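Mannosyl-glycoprotein endo-beta-N-acetylglucosamidase-like domain-containing protein (Pseudomonas protegens, PDB 4KT3) is a type VI secretion effector that acts as a peptidoglycan glycoside hydrolase and is bound here to its immunity protein. Local coordinates at residues A[38-43]-A[65-70]; A[47-52]-A[57-62]; A[75-78]-A[82-85]. All coordinates share one frame; numbering follows the deposited sequence.

Interaction 1 (A[38-43]-A[65-70]); sequences VTFVSK and LAAQES
The ring of Phe40 meets three residues of 65-70. The methyl of Ala66 lies at the ring edge, in its plane, with CB 3.9 Å from Phe40 CZ. Ala67 and Ser70 approach the ring obliquely. Ala67 comes in beside CE2, with its CA 3.7 Å from Phe40 CE2 and its methyl only slightly farther off. Ser70 OG lies by CE1 and CZ, 3.6 Å from Phe40 CE1. Tyr44 also meets the Phe40 ring, with the two planes steeply inclined, and Phe114 of helix 114-129 touches both Phe40 and Ala66.

CG of Phe40 stands anti to the backbone N (chi1 176°), and this extends the ring across the gap between the helices. The axes of the two short segments come no closer than 11.0 Å, a wide spacing for helices. One large ring bridges it, and small residues receive it on the far side. No hydrogen bond crosses.

The hydroxyl of Ser70 is turned back onto its own helix. OG gives its proton to Ala66 O at 2.7 Å, from above the carbonyl plane. Ser70 N reaches the same oxygen from the opposite face, so two donors grip it. With Gly73 N as donor to OG, the hydroxyl is held at both its donor and acceptor sides.

On the same helix, Gln68 NE2 bonds to Tyr79 O of the putative lipoprotein chain, so this helix serves both the core and the interface between the proteins. The segments point in largely opposed directions, at 134°. This is buried helix-helix packing of two consecutive helices, in a mostly helical domain of the lysozyme clan.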
loop_
_atom_site.group_PDB
_atom_site.type_symbol
_atom_site.label_atom_id
_atom_site.label_comp_id
_atom_site.label_asym_id
_atom_site.label_seq_id
_atom_site.Cartn_x
_atom_site.Cartn_y
_atom_site.Cartn_z
ATOM N N VAL A 38 -1.217 -12.472 -0.719
ATOM C CA VAL A 38 -0.725 -13.755 -1.220
ATOM C C VAL A 38 -1.036 -13.891 -2.707
ATOM O O VAL A 38 -0.211 -14.349 -3.483
ATOM C CB VAL A 38 -1.336 -14.948 -0.420
ATOM C CG1 VAL A 38 -1.044 -16.286 -1.109
ATOM C CG2 VAL A 38 -0.793 -14.961 1.005
ATOM N N THR A 39 -2.231 -13.474 -3.102
ATOM C CA THR A 39 -2.637 -13.547 -4.502
ATOM C C THR A 39 -1.654 -12.752 -5.389
ATOM O O THR A 39 -1.223 -13.221 -6.433
ATOM C CB THR A 39 -4.087 -13.026 -4.654
ATOM O OG1 THR A 39 -4.983 -13.902 -3.942
ATOM C CG2 THR A 39 -4.517 -12.957 -6.109
ATOM N N PHE A 40 -1.311 -11.553 -4.954
ATOM C CA PHE A 40 -0.385 -10.715 -5.695
ATOM C C PHE A 40 0.986 -11.369 -5.815
ATOM O O PHE A 40 1.587 -11.444 -6.913
ATOM C CB PHE A 40 -0.250 -9.362 -4.991
ATOM C CG PHE A 40 0.767 -8.459 -5.625
ATOM C CD1 PHE A 40 0.462 -7.777 -6.790
ATOM C CD2 PHE A 40 2.022 -8.308 -5.065
ATOM C CE1 PHE A 40 1.388 -6.921 -7.380
ATOM C CE2 PHE A 40 2.964 -7.469 -5.653
ATOM C CZ PHE A 40 2.643 -6.775 -6.816
ATOM N N VAL A 41 1.500 -11.855 -4.696
ATOM C CA VAL A 41 2.830 -12.449 -4.691
ATOM C C VAL A 41 2.857 -13.708 -5.574
ATOM O O VAL A 41 3.765 -13.885 -6.400
ATOM C CB VAL A 41 3.275 -12.723 -3.246
ATOM C CG1 VAL A 41 4.519 -13.622 -3.210
ATOM C CG2 VAL A 41 3.513 -11.388 -2.525
ATOM N N SER A 42 1.845 -14.561 -5.451
ATOM C CA SER A 42 1.781 -15.767 -6.269
ATOM C C SER A 42 1.680 -15.426 -7.747
ATOM O O SER A 42 2.255 -16.114 -8.587
ATOM C CB SER A 42 0.594 -16.623 -5.860
ATOM O OG SER A 42 0.820 -17.156 -4.575
ATOM N N LYS A 43 0.969 -14.353 -8.070
ATOM C CA LYS A 43 0.733 -14.012 -9.465
ATOM C C LYS A 43 2.009 -13.597 -10.176
ATOM O O LYS A 43 2.209 -13.931 -11.333
ATOM C CB LYS A 43 -0.281 -12.872 -9.570
ATOM C CG LYS A 43 -0.603 -12.455 -11.009
ATOM C CD LYS A 43 -1.838 -11.578 -11.048
ATOM C CE LYS A 43 -2.239 -11.257 -12.459
ATOM N NZ LYS A 43 -3.335 -10.254 -12.505
ATOM N N LEU A 65 9.081 -4.139 -3.730
ATOM C CA LEU A 65 8.895 -2.779 -4.217
ATOM C C LEU A 65 7.568 -2.666 -4.971
ATOM O O LEU A 65 6.808 -1.716 -4.737
ATOM C CB LEU A 65 10.070 -2.300 -5.068
ATOM C CG LEU A 65 9.924 -0.874 -5.619
ATOM C CD1 LEU A 65 9.751 0.162 -4.513
ATOM C CD2 LEU A 65 11.130 -0.532 -6.496
ATOM N N ALA A 66 7.259 -3.630 -5.834
ATOM C CA ALA A 66 5.979 -3.592 -6.537
ATOM C C ALA A 66 4.802 -3.650 -5.544
ATOM O O ALA A 66 3.791 -2.981 -5.737
ATOM C CB ALA A 66 5.888 -4.715 -7.541
ATOM N N ALA A 67 4.915 -4.471 -4.502
ATOM C CA ALA A 67 3.847 -4.574 -3.498
ATOM C C ALA A 67 3.610 -3.231 -2.795
ATOM O O ALA A 67 2.472 -2.865 -2.505
ATOM C CB ALA A 67 4.177 -5.648 -2.475
ATOM N N GLN A 68 4.695 -2.540 -2.474
ATOM C CA GLN A 68 4.650 -1.207 -1.882
ATOM C C GLN A 68 3.984 -0.186 -2.812
ATOM O O GLN A 68 3.136 0.596 -2.395
ATOM C CB GLN A 68 6.091 -0.776 -1.575
ATOM C CG GLN A 68 6.349 0.723 -1.434
ATOM C CD GLN A 68 5.776 1.330 -0.165
ATOM O OE1 GLN A 68 4.833 0.805 0.432
ATOM N NE2 GLN A 68 6.339 2.468 0.245
ATOM N N GLU A 69 4.383 -0.170 -4.079
ATOM C CA GLU A 69 3.897 0.859 -4.989
ATOM C C GLU A 69 2.455 0.632 -5.409
ATOM O O GLU A 69 1.716 1.598 -5.651
ATOM C CB GLU A 69 4.770 0.926 -6.243
ATOM C CG GLU A 69 6.240 1.279 -5.987
ATOM C CD GLU A 69 6.393 2.642 -5.370
ATOM O OE1 GLU A 69 6.007 3.642 -6.026
ATOM O OE2 GLU A 69 6.902 2.700 -4.238
ATOM N N SER A 70 2.070 -0.638 -5.522
ATOM C CA SER A 70 0.764 -1.019 -6.067
ATOM C C SER A 70 -0.268 -1.472 -5.044
ATOM O O SER A 70 -1.353 -1.886 -5.429
ATOM C CB SER A 70 0.950 -2.131 -7.110
ATOM O OG SER A 70 1.243 -3.382 -6.510
#

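Interaction 2 (A[47-52]-A[57-62]); sequences VCQPIA and LPVENL
Cys48 and Val59 press closely together in the tight part of this contact. Cys48 CB lies 3.5 Å from Val59 CG2, closer than usual for two carbons. Beside them, Leu62 CD2 packs against Cys48, Ile51 and Ala52. This methyl sits 3.7 Å from Ile51 CG2 and equally near the carbonyl oxygen of Cys48. The side chains of Ile51 and Leu62 cross at about a right angle. Both side-chain torsions of Leu62 (chi1 -175°, chi2 64°) work together to place CD2 against 47-52. Phe121 of helix 114-129 also touches Leu62. The small methyl of Ala52 lets the backbone come near, with CB 3.7 Å from Val59 CA.

The contact forms the inner corner of a helix-loop-helix hairpin, where helix 35-54 turns through a short loop into helix 59-70. Leu57 N donates to Ala52 O at 2.9 Å, from above the carbonyl plane. That bond ties the two ends of the turn together.

The partly exposed side is looser and more polar. The bent chain of Gln49 crosses Val59 at about a right angle, and its OE1 rests 3.4 Å from Val59 CG1. Gln49 NE2 bonds to Asp53 OD1. It also donates to a water 3.2 Å away. Val59 N gives its proton to the same water at 2.9 Å.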
loop_
_atom_site.group_PDB
_atom_site.type_symbol
_atom_site.label_atom_id
_atom_site.label_comp_id
_atom_site.label_asym_id
_atom_site.label_seq_id
_atom_site.Cartn_x
_atom_site.Cartn_y
_atom_site.Cartn_z
ATOM N N VAL A 47 7.490 -13.976 -12.789
ATOM C CA VAL A 47 7.876 -12.965 -13.784
ATOM C C VAL A 47 8.911 -11.963 -13.263
ATOM O O VAL A 47 9.702 -11.405 -14.035
ATOM C CB VAL A 47 6.673 -12.246 -14.448
ATOM C CG1 VAL A 47 5.805 -13.256 -15.209
ATOM C CG2 VAL A 47 5.875 -11.517 -13.452
ATOM N N CYS A 48 8.973 -11.775 -11.954
ATOM C CA CYS A 48 9.986 -10.906 -11.377
ATOM C C CYS A 48 11.373 -11.508 -11.366
ATOM O O CYS A 48 12.351 -10.785 -11.332
ATOM C CB CYS A 48 9.634 -10.563 -9.943
ATOM S SG CYS A 48 8.349 -9.332 -9.807
ATOM N N GLN A 49 11.468 -12.830 -11.382
ATOM C CA GLN A 49 12.756 -13.482 -11.183
ATOM C C GLN A 49 13.847 -13.061 -12.184
ATOM O O GLN A 49 14.939 -12.716 -11.772
ATOM C CB GLN A 49 12.604 -14.999 -11.136
ATOM C CG GLN A 49 13.857 -15.722 -10.670
ATOM C CD GLN A 49 14.167 -15.486 -9.199
ATOM O OE1 GLN A 49 13.346 -15.780 -8.317
ATOM N NE2 GLN A 49 15.360 -14.970 -8.924
ATOM N N PRO A 50 13.576 -13.140 -13.501
ATOM C CA PRO A 50 14.688 -12.821 -14.414
ATOM C C PRO A 50 15.131 -11.355 -14.350
ATOM O O PRO A 50 16.304 -11.042 -14.544
ATOM C CB PRO A 50 14.142 -13.183 -15.800
ATOM C CG PRO A 50 12.653 -13.341 -15.646
ATOM C CD PRO A 50 12.370 -13.624 -14.197
ATOM N N ILE A 51 14.207 -10.465 -14.035
ATOM C CA ILE A 51 14.557 -9.065 -13.898
ATOM C C ILE A 51 15.426 -8.864 -12.651
ATOM O O ILE A 51 16.451 -8.185 -12.699
ATOM C CB ILE A 51 13.296 -8.202 -13.860
ATOM C CG1 ILE A 51 12.496 -8.444 -15.151
ATOM C CG2 ILE A 51 13.655 -6.734 -13.704
ATOM C CD1 ILE A 51 11.102 -7.917 -15.121
ATOM N N ALA A 52 15.028 -9.469 -11.541
ATOM C CA ALA A 52 15.836 -9.443 -10.341
ATOM C C ALA A 52 17.219 -10.046 -10.607
ATOM O O ALA A 52 18.224 -9.492 -10.163
ATOM C CB ALA A 52 15.136 -10.186 -9.217
ATOM N N LEU A 57 19.692 -8.981 -7.708
ATOM C CA LEU A 57 18.832 -8.748 -6.547
ATOM C C LEU A 57 18.054 -10.002 -6.181
ATOM O O LEU A 57 17.610 -10.738 -7.065
ATOM C CB LEU A 57 17.802 -7.648 -6.852
ATOM C CG LEU A 57 18.302 -6.216 -7.070
ATOM C CD1 LEU A 57 17.130 -5.341 -7.482
ATOM C CD2 LEU A 57 18.948 -5.701 -5.799
ATOM N N PRO A 58 17.837 -10.219 -4.878
ATOM C CA PRO A 58 16.826 -11.202 -4.479
ATOM C C PRO A 58 15.471 -10.810 -5.065
ATOM O O PRO A 58 15.108 -9.633 -5.058
ATOM C CB PRO A 58 16.796 -11.091 -2.953
ATOM C CG PRO A 58 18.112 -10.475 -2.575
ATOM C CD PRO A 58 18.446 -9.548 -3.718
ATOM N N VAL A 59 14.733 -11.782 -5.574
ATOM C CA VAL A 59 13.471 -11.471 -6.232
ATOM C C VAL A 59 12.499 -10.717 -5.314
ATOM O O VAL A 59 11.765 -9.837 -5.767
ATOM C CB VAL A 59 12.816 -12.742 -6.840
ATOM C CG1 VAL A 59 12.415 -13.730 -5.769
ATOM C CG2 VAL A 59 11.639 -12.350 -7.720
ATOM N N GLU A 60 12.508 -11.049 -4.028
ATOM C CA GLU A 60 11.629 -10.380 -3.074
ATOM C C GLU A 60 11.898 -8.884 -2.957
ATOM O O GLU A 60 11.013 -8.128 -2.554
ATOM C CB GLU A 60 11.721 -11.029 -1.687
ATOM C CG GLU A 60 13.097 -11.004 -1.026
ATOM C CD GLU A 60 13.921 -12.273 -1.272
ATOM O OE1 GLU A 60 13.755 -12.922 -2.334
ATOM O OE2 GLU A 60 14.749 -12.598 -0.394
ATOM N N ASN A 61 13.103 -8.447 -3.287
ATOM C CA ASN A 61 13.384 -7.009 -3.227
ATOM C C ASN A 61 12.575 -6.274 -4.299
ATOM O O ASN A 61 11.959 -5.223 -4.036
ATOM C CB ASN A 61 14.862 -6.712 -3.422
ATOM C CG ASN A 61 15.729 -7.190 -2.263
ATOM O OD1 ASN A 61 15.366 -8.104 -1.526
ATOM N ND2 ASN A 61 16.898 -6.578 -2.115
ATOM N N LEU A 62 12.591 -6.824 -5.508
ATOM C CA LEU A 62 11.858 -6.251 -6.631
ATOM C C LEU A 62 10.344 -6.405 -6.450
ATOM O O LEU A 62 9.584 -5.453 -6.665
ATOM C CB LEU A 62 12.302 -6.898 -7.941
ATOM C CG LEU A 62 11.713 -6.317 -9.228
ATOM C CD1 LEU A 62 12.136 -4.874 -9.439
ATOM C CD2 LEU A 62 12.077 -7.201 -10.438
HETATM O O HOH W 1 16.038 -14.383 -5.834
#

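Interaction 3 (A[75-78]-A[82-85]); sequences GRIA and NNYF
Asn82 meets Ala78 where helix 76-81 ends. It is the first residue to leave the helical conformation, and its phi is positive. Asn82 N is 2.9 Å from Ala78 O, but the angle at the proton makes this a weak bond. Asn82 CA makes a CA-H...O contact with the same oxygen. A water lies between the two residues and Tyr84, within bonding range of Ala78 O, Asn82 OD1 and Tyr84 OH. It has more possible acceptors than protons to give, so not every link need hold at once. Asn82 ND2 bonds to Phe111 O.

Asn83 makes the straighter backbone bond. Its N donates to Ile77 O at 3.1 Å, with 166° at the proton and the donor tilted from the carbonyl plane. The side chains of Asn83 and Ile77 lie alongside each other and point the same way, with Asn83 CB 3.5 Å from Ile77 CG2. The polar end of Asn83 serves the chain beyond: ND2 bonds to Ala109 O, and OD1 accepts from Met87 N. These two bonds fix the rotation of the amide group.

Tyr84 CB leads away from the helix, yet its ring turns back over Ala78. The Ala78 methyl sits over one face as a CH-pi contact, with CB 3.7 Å from the ring centroid and 15° off the normal.

Phe85 turns away from the helix and packs on Phe121.

Together this is a C-terminal helix ending with a positive-phi residue, Asn82. Its main bond is Asn83 N to Ile77 O, and with Asn82 N bonding only weakly to Ala78 O the likeness to the alpha-L capping motif is partial. The ending carries the chain into the loop before strand 96-98, beside strand 108-110.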
loop_
_atom_site.group_PDB
_atom_site.type_symbol
_atom_site.label_atom_id
_atom_site.label_comp_id
_atom_site.label_asym_id
_atom_site.label_seq_id
_atom_site.Cartn_x
_atom_site.Cartn_y
_atom_site.Cartn_z
ATOM N N GLY A 75 -4.060 -1.045 -6.237
ATOM C CA GLY A 75 -4.153 0.349 -6.624
ATOM C C GLY A 75 -4.582 0.528 -8.067
ATOM O O GLY A 75 -4.314 -0.335 -8.906
ATOM N N ARG A 76 -5.215 1.662 -8.358
ATOM C CA ARG A 76 -5.720 1.951 -9.690
ATOM C C ARG A 76 -4.625 2.047 -10.757
ATOM O O ARG A 76 -4.793 1.571 -11.874
ATOM C CB ARG A 76 -6.514 3.259 -9.668
ATOM C CG ARG A 76 -7.262 3.528 -10.950
ATOM C CD ARG A 76 -7.809 4.946 -10.981
ATOM N NE ARG A 76 -6.749 5.942 -11.125
ATOM C CZ ARG A 76 -6.152 6.254 -12.276
ATOM N NH1 ARG A 76 -6.489 5.638 -13.404
ATOM N NH2 ARG A 76 -5.201 7.182 -12.303
ATOM N N ILE A 77 -3.512 2.681 -10.426
ATOM C CA ILE A 77 -2.436 2.843 -11.397
ATOM C C ILE A 77 -1.929 1.471 -11.861
ATOM O O ILE A 77 -1.587 1.270 -13.028
ATOM C CB ILE A 77 -1.308 3.742 -10.797
ATOM C CG1 ILE A 77 -1.815 5.191 -10.723
ATOM C CG2 ILE A 77 -0.026 3.636 -11.591
ATOM C CD1 ILE A 77 -1.015 6.069 -9.772
ATOM N N ALA A 78 -1.906 0.512 -10.949
ATOM C CA ALA A 78 -1.505 -0.838 -11.306
ATOM C C ALA A 78 -2.606 -1.532 -12.098
ATOM O O ALA A 78 -2.356 -2.084 -13.182
ATOM C CB ALA A 78 -1.158 -1.616 -10.067
ATOM N N ASN A 82 -1.313 -0.774 -15.605
ATOM C CA ASN A 82 -0.251 -1.777 -15.496
ATOM C C ASN A 82 1.053 -1.194 -14.977
ATOM O O ASN A 82 2.124 -1.702 -15.283
ATOM C CB ASN A 82 -0.001 -2.483 -16.832
ATOM C CG ASN A 82 -1.205 -3.231 -17.324
ATOM O OD1 ASN A 82 -1.859 -3.948 -16.571
ATOM N ND2 ASN A 82 -1.505 -3.085 -18.601
ATOM N N ASN A 83 0.965 -0.124 -14.194
ATOM C CA ASN A 83 2.171 0.533 -13.709
ATOM C C ASN A 83 2.377 0.134 -12.260
ATOM O O ASN A 83 1.917 0.830 -11.344
ATOM C CB ASN A 83 2.043 2.045 -13.883
ATOM C CG ASN A 83 3.290 2.811 -13.464
ATOM O OD1 ASN A 83 4.236 2.265 -12.889
ATOM N ND2 ASN A 83 3.279 4.118 -13.731
ATOM N N TYR A 84 3.058 -0.995 -12.067
ATOM C CA TYR A 84 3.201 -1.592 -10.734
ATOM C C TYR A 84 4.352 -0.991 -9.928
ATOM O O TYR A 84 4.587 -1.394 -8.797
ATOM C CB TYR A 84 3.308 -3.116 -10.825
ATOM C CG TYR A 84 2.013 -3.792 -11.171
ATOM C CD1 TYR A 84 1.560 -3.843 -12.481
ATOM C CD2 TYR A 84 1.241 -4.398 -10.190
ATOM C CE1 TYR A 84 0.361 -4.466 -12.802
ATOM C CE2 TYR A 84 0.054 -5.015 -10.503
ATOM C CZ TYR A 84 -0.384 -5.041 -11.809
ATOM O OH TYR A 84 -1.584 -5.657 -12.119
ATOM N N PHE A 85 5.041 -0.001 -10.495
ATOM C CA PHE A 85 6.129 0.679 -9.789
ATOM C C PHE A 85 5.846 2.167 -9.649
ATOM O O PHE A 85 6.723 2.946 -9.254
ATOM C CB PHE A 85 7.462 0.383 -10.504
ATOM C CG PHE A 85 7.870 -1.055 -10.363
ATOM C CD1 PHE A 85 7.338 -2.021 -11.204
ATOM C CD2 PHE A 85 8.718 -1.458 -9.341
ATOM C CE1 PHE A 85 7.645 -3.345 -11.038
ATOM C CE2 PHE A 85 9.044 -2.797 -9.185
ATOM C CZ PHE A 85 8.500 -3.737 -10.036
HETATM O O HOH W 2 -3.002 -4.899 -14.182
#

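In the fold
All three contacts are mainly buried, but their chemistry differs. Interactions 1 and 2 join the same two helices, 35-54 and 59-70. Interaction 2 lies near their connecting loop, nested inside the span that interaction 1 closes. It mixes close aliphatic packing with a backbone bond and a watered edge. Interaction 1 is farther from the turn, where a single aromatic ring spans the gap. Interaction 3 is local to the next helix and relies on backbone capping. Ser70 links it to interaction 1: its O probably bonds to Gly75 N, and its CB packs on Ala78. Phe85 also reaches Leu62 of interaction 2, although the two centres are about 18 Å apart.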